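Local structure of multidrug resistance protein (Vibrio cholerae, 1YC9) at residues Q169-T174 and V403-L408; I239-R244 and R421-D426; F283-T288 and I317-F322. The protein probably serves as an outer-membrane channel for multidrug efflux, giving toxic compounds a way out of the cell. The protein carries 1 engineered substitution. All coordinates share one frame; numbering follows the deposited sequence.

Contact 1. Residues Q169-T174 and V403-L408; sequences QVRNKT and VAEESL
The carboxylate of Glu405 meets the Arg171 guanidinium through charge and stacking. Its OE1 lies 3.5 Å from Arg171 NE but well out of the guanidinium plane, so the salt bridge rests on opposite charges, with no N-H aimed at the oxygen. The two flat groups are stacked, 15° apart, and the side chains run past one another in opposite directions. Glu405 CB lies over one face of the guanidinium, 3.4 Å above its plane and offset toward the rim. A bend at the second torsion of Arg171 (chi2 -52°) carries its end across to the other helix, although its CB does not point there; NH2 thus comes to 3.1 Å from the main-chain Glu405 O.

These residues sit on two long helices, 117-183 and 398-433, whose local axes are antiparallel (174°) and 12.1 Å apart, a spacing bridged here by long polar side chains. Such helices build the periplasmic alpha-barrel of the outer membrane factor family. Val198, Ala199 and Val202 of helix 189-223 pack against Arg171, and Leu384 of helix 326-391 against Glu405.

The other carboxylate oxygen lies within bonding reach of a hydroxyl. Thr174 OG1 is 3.1 Å from Glu405 OE2 and 3.0 Å from Val170 O one turn back in its own helix; its single proton can serve either, and the geometry does not settle which.

Van der Waals contact adds a little: Val170 CG1 lies 3.8 Å from Glu405 OE2, the two side chains sliding past each other.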
# COMPACT_ATOMS: atom_id res chain seq x y z
N GLN A 169 -12.05 1.46 -43.09
CA GLN A 169 -12.81 1.82 -44.30
C GLN A 169 -12.00 1.47 -45.53
O GLN A 169 -12.55 0.93 -46.52
CB GLN A 169 -13.19 3.29 -44.32
CG GLN A 169 -14.10 3.76 -43.20
CD GLN A 169 -15.11 2.74 -42.73
OE1 GLN A 169 -16.11 2.48 -43.42
NE2 GLN A 169 -14.88 2.17 -41.54
N VAL A 170 -10.70 1.69 -45.43
CA VAL A 170 -9.76 1.34 -46.46
C VAL A 170 -9.64 -0.19 -46.65
O VAL A 170 -9.68 -0.67 -47.81
CB VAL A 170 -8.39 1.99 -46.18
CG1 VAL A 170 -7.33 1.47 -47.14
CG2 VAL A 170 -8.53 3.53 -46.31
N ARG A 171 -9.49 -0.93 -45.55
CA ARG A 171 -9.42 -2.38 -45.60
C ARG A 171 -10.63 -3.01 -46.28
O ARG A 171 -10.46 -3.98 -47.02
CB ARG A 171 -9.25 -3.02 -44.20
CG ARG A 171 -8.04 -2.55 -43.40
CD ARG A 171 -6.75 -2.63 -44.12
NE ARG A 171 -5.59 -2.02 -43.45
CZ ARG A 171 -5.31 -0.71 -43.45
NH1 ARG A 171 -6.10 0.19 -44.04
NH2 ARG A 171 -4.19 -0.29 -42.87
N ASN A 172 -11.81 -2.48 -46.01
CA ASN A 172 -13.05 -2.91 -46.62
C ASN A 172 -13.03 -2.58 -48.13
O ASN A 172 -13.43 -3.42 -48.96
CB ASN A 172 -14.25 -2.29 -45.93
CG ASN A 172 -14.49 -2.90 -44.53
OD1 ASN A 172 -14.00 -3.96 -44.24
ND2 ASN A 172 -15.24 -2.21 -43.70
N LYS A 173 -12.50 -1.40 -48.47
CA LYS A 173 -12.39 -0.99 -49.89
C LYS A 173 -11.41 -1.90 -50.64
O LYS A 173 -11.59 -2.18 -51.82
CB LYS A 173 -11.98 0.49 -50.03
CG LYS A 173 -13.13 1.50 -50.00
CD LYS A 173 -13.88 1.47 -51.33
CE LYS A 173 -14.96 2.57 -51.48
NZ LYS A 173 -15.57 2.43 -52.84
N THR A 174 -10.40 -2.40 -49.95
CA THR A 174 -9.43 -3.29 -50.55
C THR A 174 -10.01 -4.69 -50.79
O THR A 174 -9.73 -5.32 -51.82
CB THR A 174 -8.22 -3.39 -49.65
OG1 THR A 174 -7.65 -2.09 -49.49
CG2 THR A 174 -7.11 -4.20 -50.28
N VAL A 403 1.61 -4.99 -46.89
CA VAL A 403 2.78 -4.60 -46.12
C VAL A 403 2.78 -3.12 -45.88
O VAL A 403 3.01 -2.66 -44.76
CB VAL A 403 4.08 -5.12 -46.76
CG1 VAL A 403 5.31 -4.50 -46.15
CG2 VAL A 403 4.15 -6.64 -46.69
N ALA A 404 2.46 -2.35 -46.92
CA ALA A 404 2.36 -0.93 -46.79
C ALA A 404 1.22 -0.47 -45.88
O ALA A 404 1.37 0.44 -45.12
CB ALA A 404 2.23 -0.28 -48.20
N GLU A 405 0.04 -1.08 -46.03
CA GLU A 405 -1.12 -0.77 -45.22
C GLU A 405 -0.78 -0.97 -43.73
O GLU A 405 -1.12 -0.15 -42.88
CB GLU A 405 -2.27 -1.76 -45.56
CG GLU A 405 -3.12 -1.33 -46.72
CD GLU A 405 -4.32 -2.22 -46.92
OE1 GLU A 405 -4.28 -3.36 -46.43
OE2 GLU A 405 -5.30 -1.77 -47.55
N GLU A 406 -0.12 -2.07 -43.45
CA GLU A 406 0.21 -2.47 -42.06
C GLU A 406 1.23 -1.48 -41.45
O GLU A 406 1.06 -1.00 -40.31
CB GLU A 406 0.81 -3.86 -42.12
CG GLU A 406 1.32 -4.36 -40.80
CD GLU A 406 0.38 -5.30 -40.16
OE1 GLU A 406 -0.85 -5.16 -40.37
OE2 GLU A 406 0.91 -6.17 -39.45
N SER A 407 2.27 -1.19 -42.23
CA SER A 407 3.32 -0.27 -41.84
C SER A 407 2.70 1.10 -41.58
O SER A 407 3.03 1.73 -40.55
CB SER A 407 4.42 -0.20 -42.92
OG SER A 407 5.24 0.95 -42.74
N LEU A 408 1.80 1.56 -42.46
CA LEU A 408 1.12 2.85 -42.29
C LEU A 408 0.31 2.92 -41.01
O LEU A 408 0.45 3.83 -40.23
CB LEU A 408 0.21 3.21 -43.46
CG LEU A 408 -0.59 4.51 -43.30
CD1 LEU A 408 0.35 5.70 -43.15
CD2 LEU A 408 -1.52 4.70 -44.48

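Contact 2. Residues I239-R244 and R421-D426; sequences ITLTSR and RAFSLD
Asp426 OD2 is gripped by Arg244 NH1 at 2.8 Å, nearly straight (175° at the hydrogen), and also hydrogen-bonds to Tyr30 OH. Its sister oxygen OD1 uses its syn lone pair for Arg244 NE, 3.0 Å away with an angle of 159°. Arg244 therefore holds the carboxylate side-on with two nitrogens, one per oxygen, which should fix its rotation. A water 2.6 Å from Thr242 O can also reach Asp426 OD2, weakly at best; Arg29 NH1 bonds to the same carbonyl, and its closeness to Arg244 probably adds to the positive field around the aspartate.

Further back along the loop the contact turns apolar. With CG anti to the backbone N (chi1 -178°), Phe423 offers a ring face to Ile239: CG2 stands 3.9 Å from the ring centroid, almost on the normal, a CH-pi contact. Ile239 CD1 closes on Phe423 CZ at 3.5 Å. Leu241 divides its branches, CD1 to Phe423 CD1 at 3.7 Å and CD2 to Ala422 CB at the same 3.7 Å.

An extended segment between helices 189-223 and 260-281 thus lies against helix 398-433, together with Arg29 and with Tyr30, which meets the Phe423 ring edge-to-face, both from near the N terminus, consistent with the equatorial region that girdles the alpha-barrel in outer membrane factors such as TolC.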
# COMPACT_ATOMS: atom_id res chain seq x y z
N ILE A 239 -9.00 18.95 -26.64
CA ILE A 239 -7.93 19.56 -25.87
C ILE A 239 -7.10 20.48 -26.77
O ILE A 239 -6.68 20.09 -27.85
CB ILE A 239 -7.02 18.42 -25.28
CG1 ILE A 239 -7.76 17.66 -24.18
CG2 ILE A 239 -5.63 18.93 -24.81
CD1 ILE A 239 -7.93 18.41 -22.92
N THR A 240 -6.84 21.69 -26.28
CA THR A 240 -5.91 22.60 -26.93
C THR A 240 -4.64 22.63 -26.13
O THR A 240 -4.64 22.98 -24.97
CB THR A 240 -6.52 24.03 -27.04
OG1 THR A 240 -7.64 23.99 -27.92
CG2 THR A 240 -5.55 24.99 -27.69
N LEU A 241 -3.56 22.22 -26.77
CA LEU A 241 -2.25 22.18 -26.17
C LEU A 241 -1.46 23.37 -26.66
O LEU A 241 -1.25 23.49 -27.86
CB LEU A 241 -1.56 20.89 -26.59
CG LEU A 241 -0.78 20.07 -25.58
CD1 LEU A 241 -1.60 19.93 -24.29
CD2 LEU A 241 -0.47 18.73 -26.19
N THR A 242 -1.01 24.21 -25.74
CA THR A 242 -0.13 25.34 -26.00
C THR A 242 1.23 25.08 -25.35
O THR A 242 1.26 24.67 -24.19
CB THR A 242 -0.71 26.61 -25.34
OG1 THR A 242 -1.99 26.92 -25.91
CG2 THR A 242 0.14 27.84 -25.62
N SER A 243 2.34 25.31 -26.06
CA SER A 243 3.67 25.31 -25.44
C SER A 243 3.79 26.46 -24.42
O SER A 243 3.21 27.54 -24.60
CB SER A 243 4.79 25.42 -26.48
OG SER A 243 4.82 26.73 -27.02
N ARG A 244 4.55 26.22 -23.35
CA ARG A 244 4.42 27.00 -22.11
C ARG A 244 5.01 28.42 -22.13
O ARG A 244 4.32 29.36 -21.71
CB ARG A 244 5.04 26.22 -20.95
CG ARG A 244 4.25 24.99 -20.56
CD ARG A 244 3.67 25.07 -19.16
NE ARG A 244 2.44 24.30 -19.06
CZ ARG A 244 1.48 24.52 -18.18
NH1 ARG A 244 0.39 23.76 -18.20
NH2 ARG A 244 1.56 25.50 -17.28
N ARG A 421 1.06 11.90 -25.83
CA ARG A 421 2.11 12.01 -24.87
C ARG A 421 2.45 13.46 -24.55
O ARG A 421 2.88 13.75 -23.43
CB ARG A 421 3.34 11.24 -25.32
CG ARG A 421 4.49 11.19 -24.35
CD ARG A 421 5.52 10.21 -24.78
NE ARG A 421 6.70 10.19 -23.94
CZ ARG A 421 6.74 9.55 -22.77
NH1 ARG A 421 5.68 8.91 -22.30
NH2 ARG A 421 7.85 9.54 -22.06
N ALA A 422 2.30 14.35 -25.52
CA ALA A 422 2.57 15.79 -25.30
C ALA A 422 1.64 16.34 -24.23
O ALA A 422 2.07 17.06 -23.34
CB ALA A 422 2.44 16.56 -26.59
N PHE A 423 0.37 15.95 -24.28
CA PHE A 423 -0.60 16.32 -23.27
C PHE A 423 -0.23 15.70 -21.93
O PHE A 423 -0.17 16.41 -20.93
CB PHE A 423 -1.99 15.94 -23.72
CG PHE A 423 -3.12 16.32 -22.78
CD1 PHE A 423 -3.08 17.45 -21.96
CD2 PHE A 423 -4.25 15.53 -22.72
CE1 PHE A 423 -4.16 17.79 -21.16
CE2 PHE A 423 -5.33 15.84 -21.90
CZ PHE A 423 -5.28 16.97 -21.08
N SER A 424 0.09 14.40 -21.92
CA SER A 424 0.48 13.71 -20.72
C SER A 424 1.66 14.33 -20.04
O SER A 424 1.67 14.43 -18.80
CB SER A 424 0.73 12.23 -21.01
OG SER A 424 -0.54 11.62 -21.30
N LEU A 425 2.65 14.73 -20.82
CA LEU A 425 3.85 15.38 -20.29
C LEU A 425 3.57 16.76 -19.73
O LEU A 425 4.24 17.19 -18.77
CB LEU A 425 4.97 15.44 -21.32
CG LEU A 425 5.62 14.07 -21.52
CD1 LEU A 425 6.61 14.15 -22.67
CD2 LEU A 425 6.26 13.54 -20.20
N ASP A 426 2.62 17.47 -20.32
CA ASP A 426 2.25 18.76 -19.78
C ASP A 426 1.63 18.53 -18.42
O ASP A 426 1.89 19.24 -17.46
CB ASP A 426 1.31 19.53 -20.72
CG ASP A 426 1.31 21.01 -20.42
OD1 ASP A 426 2.40 21.61 -20.48
OD2 ASP A 426 0.28 21.63 -20.09
O HOH W 1 -0.00 23.41 -22.30

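Contact 3. Residues F283-T288 and I317-F322; sequences FYPDVT and IYLPLF
Asp286 and Tyr318 exchange two backbone hydrogen bonds, Asp286 N to Tyr318 O at 2.7 Å and Tyr318 N to Asp286 O at 2.9 Å, both 159° at the hydrogen, which identifies an antiparallel hydrogen-bonded pair. Val287 and Ile317 form the adjoining non-hydrogen-bonded pair, and Ile317 CA comes 3.2 Å from Asp286 O in a CA-H...O contact.

Apolar side chains pack beside the ladder, Val287 and Ile317 on one face. Ile317 is extended, CG1 anti to the backbone N (chi1 175°) and CD1 anti to CA, so that CD1 touches Pro285 CB, just before the strand, at 3.5 Å and Val287 CG2 at 3.7 Å. Leu319 lies beside Pro285, its CD1 3.9 Å from Pro285 CD.

This is the open end of the beta hairpin 286-298/309-322, part of the membrane barrel to which each subunit of the trimer gives four strands.

Beyond the ladder a water spans the separating segments, donating to Phe283 O at 2.7 Å and Pro320 O at 2.8 Å. Leu327 of helix 326-391 packs on both Phe283 and Pro320. Asp286 OD1 turns away to a salt bridge with Lys117, while 317-322 continues the sheet into an antiparallel strand of the second subunit.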
# COMPACT_ATOMS: atom_id res chain seq x y z
N PHE A 283 12.91 14.84 31.70
CA PHE A 283 13.90 14.64 32.74
C PHE A 283 13.91 15.72 33.83
O PHE A 283 14.43 15.50 34.93
CB PHE A 283 15.28 14.55 32.12
CG PHE A 283 15.54 13.24 31.35
CD1 PHE A 283 15.25 13.15 30.02
CD2 PHE A 283 16.10 12.13 32.01
CE1 PHE A 283 15.49 11.98 29.31
CE2 PHE A 283 16.36 10.98 31.31
CZ PHE A 283 16.07 10.90 29.95
N TYR A 284 13.28 16.86 33.55
CA TYR A 284 13.27 18.01 34.42
C TYR A 284 12.03 18.04 35.32
O TYR A 284 11.07 17.30 35.06
CB TYR A 284 13.34 19.29 33.57
CG TYR A 284 14.70 19.45 32.95
CD1 TYR A 284 15.06 18.70 31.84
CD2 TYR A 284 15.64 20.37 33.48
CE1 TYR A 284 16.31 18.83 31.26
CE2 TYR A 284 16.91 20.50 32.91
CZ TYR A 284 17.22 19.73 31.79
OH TYR A 284 18.46 19.80 31.18
N PRO A 285 12.11 18.79 36.41
CA PRO A 285 11.01 18.83 37.36
C PRO A 285 9.72 19.33 36.72
O PRO A 285 9.76 20.24 35.93
CB PRO A 285 11.50 19.75 38.45
CG PRO A 285 13.00 19.98 38.27
CD PRO A 285 13.28 19.60 36.86
N ASP A 286 8.63 18.67 36.99
CA ASP A 286 7.33 19.16 36.58
C ASP A 286 6.63 19.92 37.71
O ASP A 286 6.42 19.37 38.77
CB ASP A 286 6.51 17.96 36.18
CG ASP A 286 5.52 18.30 35.17
OD1 ASP A 286 5.37 17.55 34.15
OD2 ASP A 286 4.88 19.38 35.33
N VAL A 287 6.24 21.20 37.47
CA VAL A 287 5.68 22.02 38.51
C VAL A 287 4.21 22.32 38.12
O VAL A 287 3.95 22.70 36.97
CB VAL A 287 6.41 23.34 38.73
CG1 VAL A 287 5.77 24.11 39.90
CG2 VAL A 287 7.88 23.10 39.01
N THR A 288 3.30 22.02 39.03
CA THR A 288 1.86 22.11 38.75
C THR A 288 1.27 22.98 39.84
O THR A 288 1.96 23.36 40.83
CB THR A 288 1.21 20.73 38.69
OG1 THR A 288 1.62 20.02 39.86
CG2 THR A 288 1.75 19.90 37.53
N ILE A 317 5.73 19.84 42.95
CA ILE A 317 6.78 19.62 41.96
C ILE A 317 7.06 18.11 42.02
O ILE A 317 6.93 17.54 43.07
CB ILE A 317 8.01 20.50 42.29
CG1 ILE A 317 9.17 20.23 41.35
CG2 ILE A 317 8.52 20.25 43.71
CD1 ILE A 317 10.17 21.33 41.31
N TYR A 318 7.29 17.50 40.87
CA TYR A 318 7.71 16.11 40.77
C TYR A 318 8.96 16.09 39.91
O TYR A 318 8.99 16.67 38.83
CB TYR A 318 6.60 15.24 40.18
CG TYR A 318 7.02 13.76 40.23
CD1 TYR A 318 7.06 13.07 41.46
CD2 TYR A 318 7.49 13.11 39.10
CE1 TYR A 318 7.50 11.75 41.52
CE2 TYR A 318 7.96 11.80 39.16
CZ TYR A 318 7.94 11.13 40.38
OH TYR A 318 8.39 9.81 40.42
N LEU A 319 10.00 15.38 40.35
CA LEU A 319 11.21 15.26 39.59
C LEU A 319 11.52 13.71 39.59
O LEU A 319 11.78 13.17 40.63
CB LEU A 319 12.34 15.95 40.28
CG LEU A 319 13.73 15.72 39.71
CD1 LEU A 319 13.82 16.03 38.25
CD2 LEU A 319 14.86 16.38 40.50
N PRO A 320 11.47 13.08 38.45
CA PRO A 320 11.83 11.66 38.35
C PRO A 320 13.30 11.55 38.68
O PRO A 320 14.06 12.38 38.26
CB PRO A 320 11.63 11.34 36.86
CG PRO A 320 10.91 12.55 36.25
CD PRO A 320 11.10 13.65 37.14
N LEU A 321 13.72 10.53 39.43
CA LEU A 321 15.14 10.40 39.79
C LEU A 321 15.73 9.16 39.15
O LEU A 321 16.89 9.12 38.78
CB LEU A 321 15.34 10.37 41.30
CG LEU A 321 15.03 11.62 42.09
CD1 LEU A 321 15.09 11.33 43.58
CD2 LEU A 321 15.95 12.74 41.64
N PHE A 322 14.92 8.14 38.96
CA PHE A 322 15.39 6.93 38.32
C PHE A 322 14.12 6.22 37.79
O PHE A 322 13.24 5.89 38.59
CB PHE A 322 16.11 6.04 39.32
CG PHE A 322 16.61 4.74 38.68
CD1 PHE A 322 15.88 3.58 38.78
CD2 PHE A 322 17.73 4.69 37.91
CE1 PHE A 322 16.26 2.45 38.20
CE2 PHE A 322 18.13 3.51 37.31
CZ PHE A 322 17.37 2.36 37.48
O HOH W 2 15.22 13.08 35.79

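In the fold
From the N terminus, helix 117-183 supplies the first half of contact 1 at 169-174, and the loop after helix 189-223 supplies the first half of contact 2 at 239-244. Contact 3 then closes the short span of the hairpin 286-298/309-322, inside the spans of both the others. Helix 398-433 closes contact 1 at 403-408 and next contact 2 at 421-426, so those two spans cross. Sharing that helix, they lie with centres about 30 Å apart on one side of the chain's centre. Contact 3 lies on the opposite side, its centre about 87 Å from that of contact 1, where barrel strands adjoin the helices.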